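Local coordinates for protein uracil-dna glycosylase (Deinococcus radiodurans, PDB 4UQM) that belongs to the uracil-DNA glycosylase superfamily, with a parallel beta-sheet flanked by helices, and is modelled here with a bound DNA strand, at residues F46-Y57 / L145-H155; Y57-A66 / P84-L94. The protein carries 1 engineered substitution. All blocks are in the same frame, centred on the assembly; numbering follows the deposited sequence.

Interactions 1 and 2 share Tyr57, where the short strand 56-57 runs into a proline-rich turn, and their centres lie about 11 Å apart on the same side of the chain's centre. Interaction 1 ties helix 38-53 and that strand to residues 145-155; interaction 2 sets the next residues against the loop following strand 77-81. Two probable hydrogen bonds join them: Ala150 N, of an engineered alanine, lies 2.9 Å from His86 O, and Arg51 NH2 lies 3.0 Å from Pro58 O. Both contacts border the bound nucleic acid: interaction 1 comes within about 4 Å of it at the nearest atoms, while in interaction 2 His86 NE2 donates to OP2 of DA8 of chain B at 2.7 Å.

Interaction 1: residues F46-Y57 / L145-H155; sequences FLRQERKEYTIY and LTVRAAQANSH. Engineered in segment 145-155: Ala150 (natural residue Gly).
Glu50, near the end of helix 38-53, and His155 reach for each other to form a His-carboxylate hydrogen bond beside the two-stranded antiparallel sheet of 56-57 and 147-148. This is the tight side. Glu50 OE1 lies near the imidazole plane, 2.8 Å from His155 NE2 with 161° at the hydrogen, and is met on its anti side, well out of the carboxylate plane. The syn lone pair of the same OE1 receives Arg148 NE at 3.0 Å in a salt bridge, to which NH2 adds weak bonds. A bend in the glutamate chain (chi2 -84°) turns the carboxylate toward both donors. At the far edge of the imidazole, His155 ND1 shares a 2.7 Å hydrogen bond with Thr146 OG1, itself bonded to Trp160, and the ring's rotation is thereby fixed at both nitrogens. Phe46 presents its edge to one ring face in a T-shaped pair, while Leu47 CD2 lies 3.5 Å from His155 ND1 and Ile56 CD1 touches His155 CE1. Behind this, Tyr57 and Val147 form a hydrogen-bonded pair, with Tyr57 N 2.9 Å from Val147 O, and Ala149 N bonds to Thr55 O.

Thr55 and Tyr54 form the solvent-exposed side. The Thr55 side chain packs loosely, CB 4.0 Å from Ala149 CB. Tyr54, though exposed, is closely stacked: the Arg148 guanidinium lies flat on it, planes 2° apart, and Arg148 CD sits over the ring's middle, 3.6 Å from the Tyr54 centroid.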
loop_
_atom_site.group_PDB
_atom_site.type_symbol
_atom_site.label_atom_id
_atom_site.label_comp_id
_atom_site.label_asym_id
_atom_site.label_seq_id
_atom_site.Cartn_x
_atom_site.Cartn_y
_atom_site.Cartn_z
ATOM N N PHE A 46 -0.271 -11.778 18.822
ATOM C CA PHE A 46 0.002 -12.841 17.841
ATOM C C PHE A 46 1.286 -12.553 17.075
ATOM O O PHE A 46 2.096 -13.440 16.859
ATOM C CB PHE A 46 -1.210 -12.965 16.891
ATOM C CG PHE A 46 -0.945 -13.774 15.620
ATOM C CD1 PHE A 46 -0.772 -15.147 15.676
ATOM C CD2 PHE A 46 -0.765 -13.121 14.418
ATOM C CE1 PHE A 46 -0.520 -15.879 14.456
ATOM C CE2 PHE A 46 -0.519 -13.836 13.210
ATOM C CZ PHE A 46 -0.367 -15.198 13.289
ATOM N N LEU A 47 1.465 -11.318 16.649
ATOM C CA LEU A 47 2.662 -10.949 15.892
ATOM C C LEU A 47 3.932 -11.080 16.750
ATOM O O LEU A 47 4.945 -11.472 16.247
ATOM C CB LEU A 47 2.555 -9.510 15.339
ATOM C CG LEU A 47 1.473 -9.381 14.277
ATOM C CD1 LEU A 47 1.427 -7.948 13.851
ATOM C CD2 LEU A 47 1.684 -10.333 13.092
ATOM N N ARG A 48 3.870 -10.766 18.043
ATOM C CA ARG A 48 5.020 -11.001 18.896
ATOM C C ARG A 48 5.413 -12.495 18.971
ATOM O O ARG A 48 6.572 -12.858 18.873
ATOM C CB ARG A 48 4.755 -10.413 20.264
ATOM C CG ARG A 48 4.743 -8.894 20.233
ATOM C CD ARG A 48 4.188 -8.330 21.534
ATOM N NE ARG A 48 4.091 -6.877 21.474
ATOM C CZ ARG A 48 3.602 -6.109 22.446
ATOM N NH1 ARG A 48 3.153 -6.640 23.591
ATOM N NH2 ARG A 48 3.529 -4.796 22.254
ATOM N N GLN A 49 4.415 -13.359 19.054
ATOM C CA GLN A 49 4.667 -14.806 19.022
ATOM C C GLN A 49 5.241 -15.234 17.693
ATOM O O GLN A 49 6.199 -16.038 17.627
ATOM C CB GLN A 49 3.374 -15.590 19.301
ATOM C CG GLN A 49 2.992 -15.749 20.748
ATOM C CD GLN A 49 3.913 -16.764 21.443
ATOM O OE1 GLN A 49 4.713 -17.442 20.799
ATOM N NE2 GLN A 49 3.829 -16.829 22.703
ATOM N N GLU A 50 4.666 -14.692 16.627
ATOM C CA GLU A 50 5.163 -15.029 15.298
ATOM C C GLU A 50 6.628 -14.611 15.091
ATOM O O GLU A 50 7.446 -15.360 14.541
ATOM C CB GLU A 50 4.291 -14.414 14.199
ATOM C CG GLU A 50 2.950 -15.115 14.028
ATOM C CD GLU A 50 3.066 -16.350 13.124
ATOM O OE1 GLU A 50 3.510 -16.196 11.991
ATOM O OE2 GLU A 50 2.788 -17.495 13.569
ATOM N N ARG A 51 6.972 -13.418 15.577
ATOM C CA ARG A 51 8.377 -12.947 15.480
ATOM C C ARG A 51 9.342 -13.765 16.337
ATOM O O ARG A 51 10.553 -13.914 16.009
ATOM C CB ARG A 51 8.493 -11.454 15.776
ATOM C CG ARG A 51 7.892 -10.588 14.702
ATOM C CD ARG A 51 8.175 -9.115 14.933
ATOM N NE ARG A 51 7.504 -8.275 13.936
ATOM C CZ ARG A 51 7.904 -8.068 12.650
ATOM N NH1 ARG A 51 9.002 -8.606 12.119
ATOM N NH2 ARG A 51 7.136 -7.337 11.855
ATOM N N LYS A 52 8.823 -14.342 17.419
ATOM C CA LYS A 52 9.612 -15.240 18.259
ATOM C C LYS A 52 9.927 -16.538 17.536
ATOM O O LYS A 52 11.048 -17.051 17.637
ATOM C CB LYS A 52 8.852 -15.516 19.553
ATOM C CG LYS A 52 9.459 -16.534 20.489
ATOM C CD LYS A 52 8.533 -16.729 21.708
ATOM C CE LYS A 52 8.995 -17.806 22.671
ATOM N NZ LYS A 52 7.824 -18.280 23.442
ATOM N N GLU A 53 8.944 -17.075 16.817
ATOM C CA GLU A 53 9.051 -18.441 16.279
ATOM C C GLU A 53 9.452 -18.498 14.833
ATOM O O GLU A 53 9.832 -19.544 14.370
ATOM C CB GLU A 53 7.745 -19.219 16.488
ATOM C CG GLU A 53 7.328 -19.395 17.950
ATOM C CD GLU A 53 8.296 -20.233 18.759
ATOM O OE1 GLU A 53 9.176 -20.815 18.132
ATOM O OE2 GLU A 53 8.130 -20.345 19.983
ATOM N N TYR A 54 9.290 -17.389 14.094
ATOM C CA TYR A 54 9.546 -17.344 12.630
ATOM C C TYR A 54 10.229 -16.084 12.232
ATOM O O TYR A 54 10.350 -15.191 13.034
ATOM C CB TYR A 54 8.220 -17.366 11.911
ATOM C CG TYR A 54 7.397 -18.599 12.104
ATOM C CD1 TYR A 54 7.794 -19.790 11.504
ATOM C CD2 TYR A 54 6.191 -18.564 12.792
ATOM C CE1 TYR A 54 7.002 -20.940 11.610
ATOM C CE2 TYR A 54 5.393 -19.703 12.896
ATOM C CZ TYR A 54 5.790 -20.878 12.306
ATOM O OH TYR A 54 4.983 -22.038 12.390
ATOM N N THR A 55 10.686 -16.042 10.978
ATOM C CA THR A 55 11.117 -14.818 10.352
ATOM C C THR A 55 9.882 -14.150 9.769
ATOM O O THR A 55 9.221 -14.743 8.903
ATOM C CB THR A 55 12.169 -15.110 9.287
ATOM O OG1 THR A 55 13.311 -15.775 9.882
ATOM C CG2 THR A 55 12.614 -13.793 8.599
ATOM N N ILE A 56 9.630 -12.939 10.215
ATOM C CA ILE A 56 8.452 -12.160 9.789
ATOM C C ILE A 56 8.922 -10.870 9.085
ATOM O O ILE A 56 9.778 -10.176 9.573
ATOM C CB ILE A 56 7.528 -11.777 10.995
ATOM C CG1 ILE A 56 7.131 -13.032 11.786
ATOM C CG2 ILE A 56 6.344 -10.938 10.616
ATOM C CD1 ILE A 56 6.424 -14.096 10.956
ATOM N N TYR A 57 8.272 -10.539 7.959
ATOM C CA TYR A 57 8.583 -9.377 7.180
ATOM C C TYR A 57 7.375 -8.433 7.139
ATOM O O TYR A 57 6.237 -8.857 7.271
ATOM C CB TYR A 57 8.926 -9.794 5.751
ATOM C CG TYR A 57 10.124 -10.704 5.632
ATOM C CD1 TYR A 57 11.348 -10.412 6.214
ATOM C CD2 TYR A 57 10.014 -11.907 4.937
ATOM C CE1 TYR A 57 12.432 -11.267 6.056
ATOM C CE2 TYR A 57 11.092 -12.745 4.762
ATOM C CZ TYR A 57 12.294 -12.434 5.333
ATOM O OH TYR A 57 13.374 -13.288 5.189
ATOM N N LEU A 145 -0.332 -6.302 6.829
ATOM C CA LEU A 145 0.925 -5.548 6.912
ATOM C C LEU A 145 2.141 -6.307 7.381
ATOM O O LEU A 145 3.259 -5.746 7.480
ATOM C CB LEU A 145 0.705 -4.294 7.766
ATOM C CG LEU A 145 -0.300 -3.274 7.177
ATOM C CD1 LEU A 145 -0.298 -2.066 8.083
ATOM C CD2 LEU A 145 0.104 -2.786 5.782
ATOM N N THR A 146 1.967 -7.624 7.598
ATOM C CA THR A 146 3.122 -8.503 7.878
ATOM C C THR A 146 2.894 -9.847 7.176
ATOM O O THR A 146 1.769 -10.156 6.734
ATOM C CB THR A 146 3.260 -8.758 9.398
ATOM O OG1 THR A 146 2.037 -9.260 9.944
ATOM C CG2 THR A 146 3.696 -7.500 10.157
ATOM N N VAL A 147 3.951 -10.634 7.070
ATOM C CA VAL A 147 3.894 -11.956 6.452
ATOM C C VAL A 147 5.015 -12.816 6.986
ATOM O O VAL A 147 6.084 -12.331 7.339
ATOM C CB VAL A 147 3.999 -11.817 4.925
ATOM C CG1 VAL A 147 5.341 -11.232 4.484
ATOM C CG2 VAL A 147 3.726 -13.140 4.223
ATOM N N ARG A 148 4.754 -14.100 7.128
ATOM C CA ARG A 148 5.809 -15.067 7.460
ATOM C C ARG A 148 6.658 -15.354 6.223
ATOM O O ARG A 148 6.131 -15.476 5.089
ATOM C CB ARG A 148 5.159 -16.357 7.984
ATOM C CG ARG A 148 6.057 -17.303 8.718
ATOM C CD ARG A 148 5.251 -18.526 9.132
ATOM N NE ARG A 148 4.000 -18.309 9.915
ATOM C CZ ARG A 148 3.054 -19.213 10.116
ATOM N NH1 ARG A 148 3.148 -20.438 9.635
ATOM N NH2 ARG A 148 2.003 -18.931 10.818
ATOM N N ALA A 149 7.971 -15.443 6.413
ATOM C CA ALA A 149 8.867 -15.752 5.325
ATOM C C ALA A 149 8.420 -16.911 4.487
ATOM O O ALA A 149 7.982 -17.925 5.008
ATOM C CB ALA A 149 10.277 -16.003 5.861
ATOM N N ALA A 150 8.540 -16.756 3.181
ATOM C CA ALA A 150 8.191 -17.768 2.206
ATOM C C ALA A 150 6.749 -18.164 2.045
ATOM O O ALA A 150 6.485 -19.048 1.214
ATOM C CB ALA A 150 9.055 -19.019 2.381
ATOM N N GLN A 151 5.808 -17.493 2.735
ATOM C CA GLN A 151 4.428 -17.952 2.797
ATOM C C GLN A 151 3.419 -16.797 2.544
ATOM O O GLN A 151 3.004 -16.097 3.477
ATOM C CB GLN A 151 4.206 -18.577 4.169
ATOM C CG GLN A 151 5.017 -19.822 4.449
ATOM C CD GLN A 151 5.008 -20.297 5.926
ATOM O OE1 GLN A 151 3.947 -20.299 6.579
ATOM N NE2 GLN A 151 6.175 -20.749 6.432
ATOM N N ALA A 152 3.065 -16.556 1.277
ATOM C CA ALA A 152 2.154 -15.489 0.966
ATOM C C ALA A 152 0.829 -15.611 1.694
ATOM O O ALA A 152 0.226 -16.681 1.772
ATOM C CB ALA A 152 1.915 -15.396 -0.534
ATOM N N ASN A 153 0.379 -14.477 2.201
ATOM C CA ASN A 153 -0.909 -14.329 2.895
ATOM C C ASN A 153 -0.996 -15.160 4.182
ATOM O O ASN A 153 -2.067 -15.412 4.691
ATOM C CB ASN A 153 -2.098 -14.642 1.974
ATOM C CG ASN A 153 -3.062 -13.513 1.890
ATOM O OD1 ASN A 153 -2.760 -12.409 2.291
ATOM N ND2 ASN A 153 -4.235 -13.766 1.344
ATOM N N SER A 154 0.173 -15.529 4.738
ATOM C CA SER A 154 0.226 -16.278 5.987
ATOM C C SER A 154 -0.290 -15.546 7.199
ATOM O O SER A 154 -0.666 -16.184 8.188
ATOM C CB SER A 154 1.640 -16.753 6.272
ATOM O OG SER A 154 2.624 -15.749 6.060
ATOM N N HIS A 155 -0.347 -14.210 7.132
ATOM C CA HIS A 155 -0.962 -13.437 8.210
ATOM C C HIS A 155 -2.327 -12.868 7.886
ATOM O O HIS A 155 -2.813 -11.985 8.552
ATOM C CB HIS A 155 -0.033 -12.327 8.703
ATOM C CG HIS A 155 1.125 -12.837 9.484
ATOM N ND1 HIS A 155 2.086 -11.993 10.013
ATOM C CD2 HIS A 155 1.485 -14.084 9.852
ATOM C CE1 HIS A 155 2.964 -12.710 10.690
ATOM N NE2 HIS A 155 2.632 -13.984 10.599
#

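Interaction 2: residues Y57-A66 / P84-L94; sequences YPPAPDVFNA and PYHGPNQAHGL. With nucleotides of chain B.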
loop_
_atom_site.group_PDB
_atom_site.type_symbol
_atom_site.label_atom_id
_atom_site.label_comp_id
_atom_site.label_asym_id
_atom_site.label_seq_id
_atom_site.Cartn_x
_atom_site.Cartn_y
_atom_site.Cartn_z
ATOM N N TYR A 57 8.272 -10.539 7.959
ATOM C CA TYR A 57 8.583 -9.377 7.180
ATOM C C TYR A 57 7.375 -8.433 7.139
ATOM O O TYR A 57 6.237 -8.857 7.271
ATOM C CB TYR A 57 8.926 -9.794 5.751
ATOM C CG TYR A 57 10.124 -10.704 5.632
ATOM C CD1 TYR A 57 11.348 -10.412 6.214
ATOM C CD2 TYR A 57 10.014 -11.907 4.937
ATOM C CE1 TYR A 57 12.432 -11.267 6.056
ATOM C CE2 TYR A 57 11.092 -12.745 4.762
ATOM C CZ TYR A 57 12.294 -12.434 5.333
ATOM O OH TYR A 57 13.374 -13.288 5.189
ATOM N N PRO A 58 7.620 -7.120 6.957
ATOM C CA PRO A 58 8.924 -6.479 7.011
ATOM C C PRO A 58 9.423 -6.423 8.465
ATOM O O PRO A 58 8.719 -6.812 9.377
ATOM C CB PRO A 58 8.605 -5.056 6.545
ATOM C CG PRO A 58 7.209 -4.832 7.087
ATOM C CD PRO A 58 6.526 -6.164 6.879
ATOM N N PRO A 59 10.637 -5.934 8.663
ATOM C CA PRO A 59 11.115 -5.693 10.040
ATOM C C PRO A 59 10.121 -4.838 10.816
ATOM O O PRO A 59 9.434 -3.943 10.244
ATOM C CB PRO A 59 12.439 -4.955 9.822
ATOM C CG PRO A 59 12.909 -5.458 8.456
ATOM C CD PRO A 59 11.653 -5.542 7.676
ATOM N N ALA A 60 10.003 -5.112 12.120
ATOM C CA ALA A 60 8.981 -4.433 12.910
ATOM C C ALA A 60 9.077 -2.885 12.833
ATOM O O ALA A 60 8.038 -2.240 12.741
ATOM C CB ALA A 60 9.007 -4.909 14.357
ATOM N N PRO A 61 10.298 -2.300 12.824
ATOM C CA PRO A 61 10.346 -0.839 12.705
ATOM C C PRO A 61 9.759 -0.270 11.435
ATOM O O PRO A 61 9.566 0.938 11.364
ATOM C CB PRO A 61 11.848 -0.541 12.812
ATOM C CG PRO A 61 12.394 -1.718 13.620
ATOM C CD PRO A 61 11.657 -2.868 13.040
ATOM N N ASP A 62 9.548 -1.122 10.415
ATOM C CA ASP A 62 9.130 -0.650 9.120
ATOM C C ASP A 62 7.643 -0.896 8.841
ATOM O O ASP A 62 7.103 -0.410 7.826
ATOM C CB ASP A 62 9.924 -1.373 8.016
ATOM C CG ASP A 62 11.359 -1.092 8.075
ATOM O OD1 ASP A 62 11.749 -0.007 8.510
ATOM O OD2 ASP A 62 12.160 -1.974 7.700
ATOM N N VAL A 63 6.942 -1.630 9.715
ATOM C CA VAL A 63 5.594 -2.061 9.398
ATOM C C VAL A 63 4.675 -0.926 9.032
ATOM O O VAL A 63 3.837 -1.070 8.117
ATOM C CB VAL A 63 5.011 -2.905 10.569
ATOM C CG1 VAL A 63 3.497 -3.117 10.470
ATOM C CG2 VAL A 63 5.694 -4.248 10.644
ATOM N N PHE A 64 4.783 0.202 9.733
ATOM C CA PHE A 64 3.854 1.319 9.542
ATOM C C PHE A 64 4.461 2.425 8.664
ATOM O O PHE A 64 3.928 3.560 8.626
ATOM C CB PHE A 64 3.420 1.860 10.905
ATOM C CG PHE A 64 2.571 0.892 11.679
ATOM C CD1 PHE A 64 1.219 0.735 11.381
ATOM C CD2 PHE A 64 3.099 0.128 12.709
ATOM C CE1 PHE A 64 0.429 -0.194 12.077
ATOM C CE2 PHE A 64 2.307 -0.783 13.395
ATOM C CZ PHE A 64 0.982 -0.933 13.071
ATOM N N ASN A 65 5.533 2.126 7.912
ATOM C CA ASN A 65 6.172 3.160 7.110
ATOM C C ASN A 65 5.295 3.846 6.083
ATOM O O ASN A 65 5.553 4.998 5.793
ATOM C CB ASN A 65 7.454 2.682 6.440
ATOM C CG ASN A 65 8.622 2.621 7.420
ATOM O OD1 ASN A 65 8.518 3.026 8.582
ATOM N ND2 ASN A 65 9.719 2.050 6.986
ATOM N N ALA A 66 4.324 3.173 5.502
ATOM C CA ALA A 66 3.470 3.871 4.525
ATOM C C ALA A 66 2.811 5.089 5.159
ATOM O O ALA A 66 2.649 6.123 4.501
ATOM C CB ALA A 66 2.413 2.941 3.947
ATOM N N PRO A 84 2.796 -8.033 2.365
ATOM C CA PRO A 84 4.141 -7.634 1.981
ATOM C C PRO A 84 4.888 -8.693 1.215
ATOM O O PRO A 84 4.608 -9.916 1.323
ATOM C CB PRO A 84 4.843 -7.367 3.313
ATOM C CG PRO A 84 3.742 -7.113 4.278
ATOM C CD PRO A 84 2.629 -8.030 3.821
ATOM N N TYR A 85 5.922 -8.299 0.480
ATOM C CA TYR A 85 6.817 -9.291 -0.110
ATOM C C TYR A 85 7.361 -10.206 1.026
ATOM O O TYR A 85 7.618 -9.734 2.156
ATOM C CB TYR A 85 8.078 -8.646 -0.687
ATOM C CG TYR A 85 7.887 -7.832 -1.927
ATOM C CD1 TYR A 85 7.364 -8.382 -3.095
ATOM C CD2 TYR A 85 8.233 -6.471 -1.929
ATOM C CE1 TYR A 85 7.225 -7.603 -4.257
ATOM C CE2 TYR A 85 8.153 -5.721 -3.080
ATOM C CZ TYR A 85 7.610 -6.286 -4.232
ATOM O OH TYR A 85 7.445 -5.567 -5.430
ATOM N N HIS A 86 7.579 -11.472 0.721
ATOM C CA HIS A 86 7.838 -12.479 1.742
ATOM C C HIS A 86 9.194 -13.112 1.604
ATOM O O HIS A 86 9.476 -14.169 2.231
ATOM C CB HIS A 86 6.725 -13.536 1.775
ATOM C CG HIS A 86 6.560 -14.319 0.515
ATOM N ND1 HIS A 86 5.436 -14.178 -0.253
ATOM C CD2 HIS A 86 7.399 -15.124 -0.179
ATOM C CE1 HIS A 86 5.556 -14.911 -1.344
ATOM N NE2 HIS A 86 6.737 -15.495 -1.337
ATOM N N GLY A 87 10.094 -12.459 0.872
ATOM C CA GLY A 87 11.492 -12.907 0.795
ATOM C C GLY A 87 12.453 -11.964 1.533
ATOM O O GLY A 87 12.099 -10.822 1.903
ATOM N N PRO A 88 13.699 -12.407 1.748
ATOM C CA PRO A 88 14.563 -11.592 2.582
ATOM C C PRO A 88 14.921 -10.236 1.948
ATOM O O PRO A 88 15.132 -10.170 0.756
ATOM C CB PRO A 88 15.808 -12.475 2.779
ATOM C CG PRO A 88 15.739 -13.507 1.708
ATOM C CD PRO A 88 14.277 -13.731 1.477
ATOM N N ASN A 89 14.960 -9.213 2.784
ATOM C CA ASN A 89 15.337 -7.858 2.423
ATOM C C ASN A 89 14.585 -7.307 1.237
ATOM O O ASN A 89 15.162 -6.616 0.403
ATOM C CB ASN A 89 16.839 -7.707 2.344
ATOM C CG ASN A 89 17.320 -6.246 2.281
ATOM O OD1 ASN A 89 16.643 -5.293 2.702
ATOM N ND2 ASN A 89 18.412 -6.060 1.651
ATOM N N GLN A 90 13.290 -7.633 1.187
ATOM C CA GLN A 90 12.409 -7.070 0.183
ATOM C C GLN A 90 11.490 -6.027 0.776
ATOM O O GLN A 90 11.615 -4.828 0.516
ATOM C CB GLN A 90 11.635 -8.176 -0.535
ATOM C CG GLN A 90 12.516 -9.082 -1.338
ATOM C CD GLN A 90 11.719 -10.140 -2.077
ATOM O OE1 GLN A 90 10.832 -10.781 -1.492
ATOM N NE2 GLN A 90 11.982 -10.308 -3.355
ATOM N N ALA A 91 10.514 -6.481 1.563
ATOM C CA ALA A 91 9.534 -5.559 2.133
ATOM C C ALA A 91 10.119 -4.615 3.173
ATOM O O ALA A 91 10.842 -5.043 4.098
ATOM C CB ALA A 91 8.332 -6.282 2.762
ATOM N N HIS A 92 9.751 -3.339 3.081
ATOM C CA HIS A 92 10.075 -2.364 4.150
ATOM C C HIS A 92 8.945 -1.379 4.390
ATOM O O HIS A 92 9.182 -0.272 4.916
ATOM C CB HIS A 92 11.417 -1.661 3.941
ATOM C CG HIS A 92 12.553 -2.609 3.974
ATOM N ND1 HIS A 92 13.029 -3.155 2.810
ATOM C CD2 HIS A 92 13.228 -3.205 4.982
ATOM C CE1 HIS A 92 13.979 -4.010 3.101
ATOM N NE2 HIS A 92 14.134 -4.049 4.400
ATOM N N GLY A 93 7.714 -1.839 4.220
ATOM C CA GLY A 93 6.548 -1.082 4.655
ATOM C C GLY A 93 5.927 -0.169 3.622
ATOM O O GLY A 93 4.872 0.331 3.853
ATOM N N LEU A 94 6.541 0.025 2.462
ATOM C CA LEU A 94 5.861 0.726 1.357
ATOM C C LEU A 94 5.558 -0.361 0.346
ATOM O O LEU A 94 6.461 -0.975 -0.179
ATOM C CB LEU A 94 6.777 1.770 0.682
ATOM C CG LEU A 94 7.278 2.954 1.465
ATOM C CD1 LEU A 94 8.055 3.858 0.522
ATOM C CD2 LEU A 94 6.108 3.639 2.057
ATOM P P DA B 8 9.264 -17.015 -3.706
ATOM O OP1 DA B 8 10.636 -17.111 -3.149
ATOM O OP2 DA B 8 8.038 -17.243 -2.889
ATOM O "O5'" DA B 8 9.079 -15.756 -4.667
ATOM C "C5'" DA B 8 7.747 -15.417 -5.040
ATOM C "C4'" DA B 8 7.737 -14.556 -6.279
ATOM O "O4'" DA B 8 7.921 -15.375 -7.458
ATOM C "C3'" DA B 8 6.404 -13.841 -6.462
ATOM O "O3'" DA B 8 6.578 -12.543 -7.011
ATOM C "C2'" DA B 8 5.651 -14.698 -7.454
ATOM C "C1'" DA B 8 6.750 -15.371 -8.259
ATOM N N9 DA B 8 6.428 -16.755 -8.612
ATOM C C8 DA B 8 6.569 -17.346 -9.844
ATOM N N7 DA B 8 6.148 -18.586 -9.885
ATOM C C5 DA B 8 5.681 -18.824 -8.601
ATOM C C6 DA B 8 5.082 -19.949 -8.005
ATOM N N6 DA B 8 4.872 -21.103 -8.648
ATOM N N1 DA B 8 4.736 -19.863 -6.701
ATOM C C2 DA B 8 4.932 -18.700 -6.062
ATOM N N3 DA B 8 5.475 -17.572 -6.518
ATOM C C4 DA B 8 5.829 -17.699 -7.810
HETATM O O HOH W 1 3.216 0.440 5.922
#
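Tyr57 lays its ring along the backbone of the loop that follows strand 77-81, a loop carrying the end of the family's GQDPYH signature. His86 O meets the ring at its edge, 3.3 Å from Tyr57 CE2, whereas Gly87 O stands over one face, away from the ring centre. Farther out, Tyr57 OH comes to 3.3 Å from Pro88 CA, so the ring follows three consecutive residues of the loop.

The chain then turns through a cis peptide into Pro58, whose ring lies over Pro84 and Ala91: CD packs on Pro84 CG, and Pro58 CB approaches Ala91 O to 3.3 Å. Pro59 CD packs against His92 CD2. Asp62 and His92 run alongside in the same sense, with Asp62 OD2 in the imidazole plane, 3.2 Å from His92 CD2; carboxylate and ring are steeply inclined to each other. Lacking a side chain and with phi at 92°, Gly93 can bring its CA 3.3 Å from Asp62 O in a CA-H...O contact. Asn65 ND2 makes a weak hydrogen bond to His92 O, and Leu94 CD2 closes this end against Ala66 CA.

A second shell positions these pieces. Asn65 ND2 also bonds to Asp62 OD1, approaching that oxygen from above the carboxylate plane, while Asn65 OD1 is taken by Arg68. A water accepts from Ala66 N at 3.0 Å and lies within hydrogen-bonding distance of Val63 O and Gly93 O, bridging the start of helix 65-69 to the loop.

On the loop's other side His86 turns away from Tyr57. Its CG stands between backbone N and carbonyl carbon (chi1 62°), and His86 NE2 donates to OP2 of DA8 of chain B, which lies in the imidazole plane 2.7 Å away, with 163° at the hydrogen.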